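Local structure of HNH endonuclease (Geobacillus virus E2, 5H0M) at residues Val68-Cys79 against Met107-Cys117. The protein probably cuts one strand of double-stranded DNA, as a nicking endonuclease of the HNH family from a thermophilic bacteriophage. Numbering follows the deposited sequence.
With ZN (zinc ion), chain B.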
ATOM      1  N   VAL A  68       6.648  -2.217   8.902  1.00 13.49           N
ATOM      2  CA  VAL A  68       6.235  -3.312   8.023  1.00 13.13           C
ATOM      3  C   VAL A  68       7.440  -3.961   7.344  1.00 12.91           C
ATOM      4  O   VAL A  68       7.566  -5.186   7.304  1.00 13.13           O
ATOM      5  CB  VAL A  68       5.210  -2.817   6.977  1.00 13.35           C
ATOM      6  CG1 VAL A  68       4.899  -3.898   5.946  1.00 13.75           C
ATOM      7  CG2 VAL A  68       3.919  -2.381   7.646  1.00 14.56           C
ATOM      8  N   LEU A  69       8.338  -3.149   6.806  1.00 12.96           N
ATOM      9  CA  LEU A  69       9.534  -3.701   6.165  1.00 13.61           C
ATOM     10  C   LEU A  69      10.335  -4.522   7.160  1.00 13.64           C
ATOM     11  O   LEU A  69      10.818  -5.602   6.837  1.00 14.21           O
ATOM     12  CB  LEU A  69      10.398  -2.597   5.582  1.00 15.36           C
ATOM     13  CG  LEU A  69       9.837  -1.969   4.301  1.00 15.41           C
ATOM     14  CD1 LEU A  69      10.495  -0.619   4.068  1.00 16.15           C
ATOM     15  CD2 LEU A  69      10.021  -2.888   3.113  1.00 16.37           C
ATOM     16  N   ALA A  70      10.463  -4.012   8.372  1.00 14.63           N
ATOM     17  CA  ALA A  70      11.226  -4.729   9.385  1.00 16.19           C
ATOM     18  C   ALA A  70      10.577  -6.061   9.739  1.00 16.11           C
ATOM     19  O   ALA A  70      11.266  -7.097   9.797  1.00 17.68           O
ATOM     20  CB  ALA A  70      11.392  -3.874  10.634  1.00 15.71           C
ATOM     21  N   LYS A  71       9.264  -6.045   9.952  1.00 15.70           N
ATOM     22  CA  LYS A  71       8.470  -7.265  10.238  1.00 18.05           C
ATOM     23  C   LYS A  71       8.633  -8.286   9.129  1.00 17.54           C
ATOM     24  O   LYS A  71       8.732  -9.482   9.383  1.00 19.23           O
ATOM     25  CB  LYS A  71       6.982  -6.914  10.431  1.00 21.52           C
ATOM     26  CG  LYS A  71       6.027  -8.102  10.430  1.00 26.11           C
ATOM     27  CD  LYS A  71       4.583  -7.652  10.426  1.00 30.77           C
ATOM     28  CE  LYS A  71       4.103  -7.259   9.041  1.00 28.41           C
ATOM     29  NZ  LYS A  71       3.827  -8.430   8.157  1.00 26.02           N
ATOM     30  N   ASP A  72       8.664  -7.793   7.897  1.00 15.90           N
ATOM     31  CA  ASP A  72       8.791  -8.618   6.702  1.00 15.66           C
ATOM     32  C   ASP A  72      10.244  -8.988   6.365  1.00 16.35           C
ATOM     33  O   ASP A  72      10.510  -9.637   5.347  1.00 16.82           O
ATOM     34  CB  ASP A  72       8.136  -7.893   5.517  1.00 15.23           C
ATOM     35  CG  ASP A  72       6.628  -7.886   5.597  1.00 15.78           C
ATOM     36  OD1 ASP A  72       6.064  -8.673   6.404  1.00 17.69           O
ATOM     37  OD2 ASP A  72       6.007  -7.103   4.851  1.00 16.18           O
ATOM     38  N   ASN A  73      11.193  -8.539   7.184  1.00 16.60           N
ATOM     39  CA  ASN A  73      12.616  -8.754   6.925  1.00 18.49           C
ATOM     40  C   ASN A  73      13.032  -8.298   5.529  1.00 17.03           C
ATOM     41  O   ASN A  73      13.892  -8.890   4.898  1.00 19.19           O
ATOM     42  CB  ASN A  73      12.971 -10.235   7.126  1.00 24.07           C
ATOM     43  CG  ASN A  73      12.806 -10.681   8.564  1.00 33.17           C
ATOM     44  OD1 ASN A  73      13.220  -9.983   9.492  1.00 41.00           O
ATOM     45  ND2 ASN A  73      12.204 -11.849   8.757  1.00 44.03           N
ATOM     46  N   TYR A  74      12.404  -7.226   5.060  1.00 15.51           N
ATOM     47  CA  TYR A  74      12.703  -6.610   3.777  1.00 15.58           C
ATOM     48  C   TYR A  74      12.515  -7.568   2.605  1.00 15.59           C
ATOM     49  O   TYR A  74      13.097  -7.370   1.548  1.00 16.72           O
ATOM     50  CB  TYR A  74      14.099  -5.950   3.791  1.00 17.94           C
ATOM     51  CG  TYR A  74      14.089  -4.616   4.501  1.00 21.29           C
ATOM     52  CD1 TYR A  74      14.093  -4.562   5.875  1.00 21.33           C
ATOM     53  CD2 TYR A  74      14.040  -3.423   3.790  1.00 23.23           C
ATOM     54  CE1 TYR A  74      14.060  -3.350   6.558  1.00 21.61           C
ATOM     55  CE2 TYR A  74      14.020  -2.203   4.447  1.00 22.48           C
ATOM     56  CZ  TYR A  74      14.025  -2.174   5.835  1.00 25.36           C
ATOM     57  OH  TYR A  74      13.991  -0.953   6.485  1.00 32.33           O
ATOM     58  N   LEU A  75      11.698  -8.596   2.788  1.00 14.99           N
ATOM     59  CA  LEU A  75      11.384  -9.536   1.714  1.00 15.24           C
ATOM     60  C   LEU A  75      10.002  -9.322   1.126  1.00 15.20           C
ATOM     61  O   LEU A  75       9.041  -9.078   1.851  1.00 14.01           O
ATOM     62  CB  LEU A  75      11.452 -10.975   2.215  1.00 16.91           C
ATOM     63  CG  LEU A  75      12.830 -11.436   2.675  1.00 18.87           C
ATOM     64  CD1 LEU A  75      12.727 -12.866   3.156  1.00 21.63           C
ATOM     65  CD2 LEU A  75      13.853 -11.317   1.550  1.00 21.32           C
ATOM     66  N   CYS A  76       9.899  -9.466  -0.186  1.00 14.30           N
ATOM     67  CA  CYS A  76       8.611  -9.422  -0.861  1.00 12.86           C
ATOM     68  C   CYS A  76       7.729 -10.549  -0.365  1.00 13.61           C
ATOM     69  O   CYS A  76       8.089 -11.712  -0.469  1.00 15.08           O
ATOM     70  CB  CYS A  76       8.775  -9.527  -2.363  1.00 13.86           C
ATOM     71  SG  CYS A  76       7.203  -9.611  -3.243  1.00 13.77           S
ATOM     72  N   GLN A  77       6.567 -10.207   0.180  1.00 12.73           N
ATOM     73  CA  GLN A  77       5.675 -11.208   0.780  1.00 13.74           C
ATOM     74  C   GLN A  77       4.926 -12.037  -0.239  1.00 14.67           C
ATOM     75  O   GLN A  77       4.551 -13.165   0.050  1.00 15.85           O
ATOM     76  CB  GLN A  77       4.715 -10.522   1.770  1.00 14.44           C
ATOM     77  CG  GLN A  77       5.442  -9.854   2.927  1.00 15.28           C
ATOM     78  CD  GLN A  77       6.264 -10.835   3.737  1.00 17.52           C
ATOM     79  OE1 GLN A  77       7.503 -10.807   3.737  1.00 20.43           O
ATOM     80  NE2 GLN A  77       5.582 -11.732   4.412  1.00 17.95           N
ATOM     81  N   HIS A  78       4.707 -11.507  -1.434  1.00 14.68           N
ATOM     82  CA  HIS A  78       4.076 -12.305  -2.481  1.00 14.56           C
ATOM     83  C   HIS A  78       5.052 -13.317  -3.036  1.00 15.35           C
ATOM     84  O   HIS A  78       4.702 -14.479  -3.185  1.00 16.74           O
ATOM     85  CB  HIS A  78       3.527 -11.409  -3.572  1.00 14.53           C
ATOM     86  CG  HIS A  78       2.338 -10.629  -3.134  1.00 14.69           C
ATOM     87  ND1 HIS A  78       1.494 -10.015  -4.020  1.00 16.98           N
ATOM     88  CD2 HIS A  78       1.823 -10.399  -1.902  1.00 13.45           C
ATOM     89  CE1 HIS A  78       0.525  -9.412  -3.355  1.00 16.25           C
ATOM     90  NE2 HIS A  78       0.709  -9.628  -2.066  1.00 14.74           N
ATOM     91  N   CYS A  79       6.280 -12.893  -3.295  1.00 14.81           N
ATOM     92  CA  CYS A  79       7.320 -13.827  -3.708  1.00 15.83           C
ATOM     93  C   CYS A  79       7.522 -14.907  -2.654  1.00 16.96           C
ATOM     94  O   CYS A  79       7.628 -16.087  -2.991  1.00 17.93           O
ATOM     95  CB  CYS A  79       8.637 -13.089  -3.950  1.00 16.45           C
ATOM     96  SG  CYS A  79       8.800 -12.244  -5.540  1.00 16.80           S
ATOM     97  N   MET A 107      -1.337  -2.684  10.017  1.00 15.45           N
ATOM     98  CA  MET A 107      -0.253  -3.535   9.536  1.00 15.70           C
ATOM     99  C   MET A 107      -0.763  -4.741   8.761  1.00 15.34           C
ATOM    100  O   MET A 107      -0.128  -5.150   7.795  1.00 16.15           O
ATOM    101  CB  MET A 107       0.697  -3.907  10.673  1.00 19.46           C
ATOM    102  CG  MET A 107       1.567  -2.700  11.018  1.00 23.56           C
ATOM    103  SD  MET A 107       2.755  -3.074  12.288  1.00 29.71           S
ATOM    104  CE  MET A 107       3.854  -4.128  11.363  1.00 22.53           C
ATOM    105  N   ASP A 108      -1.926  -5.264   9.134  1.00 15.61           N
ATOM    106  CA  ASP A 108      -2.522  -6.362   8.380  1.00 15.54           C
ATOM    107  C   ASP A 108      -3.106  -5.940   7.039  1.00 15.06           C
ATOM    108  O   ASP A 108      -3.593  -6.784   6.299  1.00 16.72           O
ATOM    109  CB  ASP A 108      -3.550  -7.135   9.215  1.00 15.93           C
ATOM    110  CG  ASP A 108      -4.771  -6.330   9.579  1.00 17.35           C
ATOM    111  OD1 ASP A 108      -4.851  -5.116   9.340  1.00 17.83           O
ATOM    112  OD2 ASP A 108      -5.711  -6.946  10.159  1.00 23.33           O
ATOM    113  N   ASN A 109      -3.054  -4.645   6.735  1.00 12.12           N
ATOM    114  CA  ASN A 109      -3.438  -4.118   5.434  1.00 11.95           C
ATOM    115  C   ASN A 109      -2.216  -3.655   4.653  1.00 11.70           C
ATOM    116  O   ASN A 109      -2.365  -2.941   3.670  1.00 12.96           O
ATOM    117  CB  ASN A 109      -4.404  -2.937   5.582  1.00 11.97           C
ATOM    118  CG  ASN A 109      -5.021  -2.515   4.268  1.00 12.74           C
ATOM    119  OD1 ASN A 109      -5.436  -3.363   3.476  1.00 13.41           O
ATOM    120  ND2 ASN A 109      -5.102  -1.217   4.031  1.00 12.34           N
ATOM    121  N   LEU A 110      -1.016  -4.060   5.076  1.00 11.98           N
ATOM    122  CA  LEU A 110       0.217  -3.580   4.427  1.00 12.86           C
ATOM    123  C   LEU A 110       1.169  -4.732   4.133  1.00 13.13           C
ATOM    124  O   LEU A 110       1.371  -5.599   4.984  1.00 14.14           O
ATOM    125  CB  LEU A 110       0.906  -2.551   5.336  1.00 13.05           C
ATOM    126  CG  LEU A 110       0.167  -1.226   5.460  1.00 13.87           C
ATOM    127  CD1 LEU A 110       0.701  -0.436   6.638  1.00 14.12           C
ATOM    128  CD2 LEU A 110       0.214  -0.423   4.179  1.00 13.97           C
ATOM    129  N   GLN A 111       1.747  -4.744   2.931  1.00 12.67           N
ATOM    130  CA  GLN A 111       2.722  -5.764   2.571  1.00 12.71           C
ATOM    131  C   GLN A 111       3.932  -5.163   1.881  1.00 12.71           C
ATOM    132  O   GLN A 111       3.806  -4.279   1.042  1.00 13.62           O
ATOM    133  CB  GLN A 111       2.117  -6.825   1.657  1.00 13.42           C
ATOM    134  CG  GLN A 111       0.902  -7.523   2.206  1.00 14.43           C
ATOM    135  CD  GLN A 111       0.428  -8.611   1.264  1.00 13.54           C
ATOM    136  OE1 GLN A 111      -0.200  -8.326   0.237  1.00 14.93           O
ATOM    137  NE2 GLN A 111       0.734  -9.850   1.600  1.00 14.42           N
ATOM    138  N   SER A 112       5.098  -5.696   2.212  1.00 12.67           N
ATOM    139  CA  SER A 112       6.321  -5.357   1.498  1.00 12.47           C
ATOM    140  C   SER A 112       6.351  -6.144   0.195  1.00 12.18           C
ATOM    141  O   SER A 112       6.109  -7.354   0.207  1.00 12.80           O
ATOM    142  CB  SER A 112       7.535  -5.748   2.339  1.00 12.88           C
ATOM    143  OG  SER A 112       7.470  -5.164   3.640  1.00 14.22           O
ATOM    144  N   LEU A 113       6.627  -5.450  -0.916  1.00 11.82           N
ATOM    145  CA  LEU A 113       6.566  -6.034  -2.269  1.00 12.41           C
ATOM    146  C   LEU A 113       7.770  -5.635  -3.100  1.00 12.61           C
ATOM    147  O   LEU A 113       8.324  -4.552  -2.931  1.00 13.26           O
ATOM    148  CB  LEU A 113       5.313  -5.575  -3.024  1.00 12.99           C
ATOM    149  CG  LEU A 113       3.947  -5.929  -2.410  1.00 13.59           C
ATOM    150  CD1 LEU A 113       2.847  -5.352  -3.276  1.00 14.41           C
ATOM    151  CD2 LEU A 113       3.786  -7.430  -2.252  1.00 14.08           C
ATOM    152  N   CYS A 114       8.156  -6.533  -4.008  1.00 13.29           N
ATOM    153  CA  CYS A 114       9.092  -6.197  -5.069  1.00 14.34           C
ATOM    154  C   CYS A 114       8.340  -5.449  -6.169  1.00 15.89           C
ATOM    155  O   CYS A 114       7.117  -5.350  -6.158  1.00 14.91           O
ATOM    156  CB  CYS A 114       9.767  -7.458  -5.622  1.00 14.62           C
ATOM    157  SG  CYS A 114       8.724  -8.506  -6.639  1.00 15.38           S
ATOM    158  N   GLN A 115       9.070  -4.889  -7.120  1.00 15.28           N
ATOM    159  CA  GLN A 115       8.426  -4.123  -8.178  1.00 15.51           C
ATOM    160  C   GLN A 115       7.494  -4.981  -9.028  1.00 14.78           C
ATOM    161  O   GLN A 115       6.402  -4.556  -9.392  1.00 15.02           O
ATOM    162  CB  GLN A 115       9.473  -3.461  -9.069  1.00 16.42           C
ATOM    163  CG  GLN A 115       8.875  -2.856 -10.319  1.00 17.10           C
ATOM    164  CD  GLN A 115       9.897  -2.145 -11.150  1.00 18.54           C
ATOM    165  OE1 GLN A 115      10.955  -1.765 -10.648  1.00 18.57           O
ATOM    166  NE2 GLN A 115       9.581  -1.937 -12.422  1.00 20.80           N
ATOM    167  N   ALA A 116       7.940  -6.176  -9.395  1.00 14.40           N
ATOM    168  CA  ALA A 116       7.137  -7.054 -10.229  1.00 15.08           C
ATOM    169  C   ALA A 116       5.829  -7.422  -9.558  1.00 15.23           C
ATOM    170  O   ALA A 116       4.781  -7.438 -10.198  1.00 16.68           O
ATOM    171  CB  ALA A 116       7.909  -8.307 -10.628  1.00 16.74           C
ATOM    172  N   CYS A 117       5.886  -7.715  -8.259  1.00 15.06           N
ATOM    173  CA  CYS A 117       4.674  -8.033  -7.514  1.00 14.59           C
ATOM    174  C   CYS A 117       3.788  -6.809  -7.326  1.00 13.59           C
ATOM    175  O   CYS A 117       2.581  -6.924  -7.353  1.00 14.32           O
ATOM    176  CB  CYS A 117       5.015  -8.681  -6.182  1.00 13.93           C
ATOM    177  SG  CYS A 117       5.619 -10.378  -6.413  1.00 15.14           S
TER
HETATM  178 ZN    ZN B 800       7.714 -10.232  -5.401  1.00 15.03          ZN
HETATM  179  O   HOH W   1       3.327  -7.700   5.402  1.00 20.92           O
HETATM  180  O   HOH W   2       1.041  -7.596   7.661  1.00 29.47           O
HETATM  181  O   HOH W   3       1.638  -9.504  -6.745  1.00 14.60           O
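Two CxxC pairs, Cys-76 with Cys-79 and Cys-114 with Cys-117, close a four-cysteine zinc site between 68-79 and 107-117. All four SG atoms bind the zinc ion at 2.3 to 2.4 Å. Cys-76 and Cys-114 also N-cap the helices that follow. Cys-76 SG accepts from Cys-79 N within its own turn and, across the contact, from Cys-114 N at 3.3 Å (164°). These N-H groups probably ease the negative charge on the sulfur.

One residue along from Cys-76, Gln-77 N gives a nearly straight bond to Ser-112 O (2.9 Å, 170°). Leu-113 CD2 sits over one face of the His-78 ring, 3.6 Å from its centroid, as a CH-pi contact. From the ring edge, His-78 NE2 donates to Gln-111 OE1 at 2.8 Å, reaching it from above the amide plane. Ring and amide are turned 60° apart.

Further along, buried Asp-72 OD2 takes two bonds from Ser-112. Ser-112 OG donates to the anti lone pair of Asp-72 OD2 at 2.7 Å, and Ser-112 N meets the same oxygen nearly along its C-O axis. Lys-71 NZ forms a salt bridge with Asp-72 OD1. The lysine chain is bent at its third and fourth torsions, which brings NZ back to the carboxylate. Val-68 CG2 packs on Leu-110 CB.

Strand 110-113 thus ties the end of helix 59-71 to the zinc site. Paired CxxC motifs around a structural zinc recur in HNH nucleases of the His-Me finger clan.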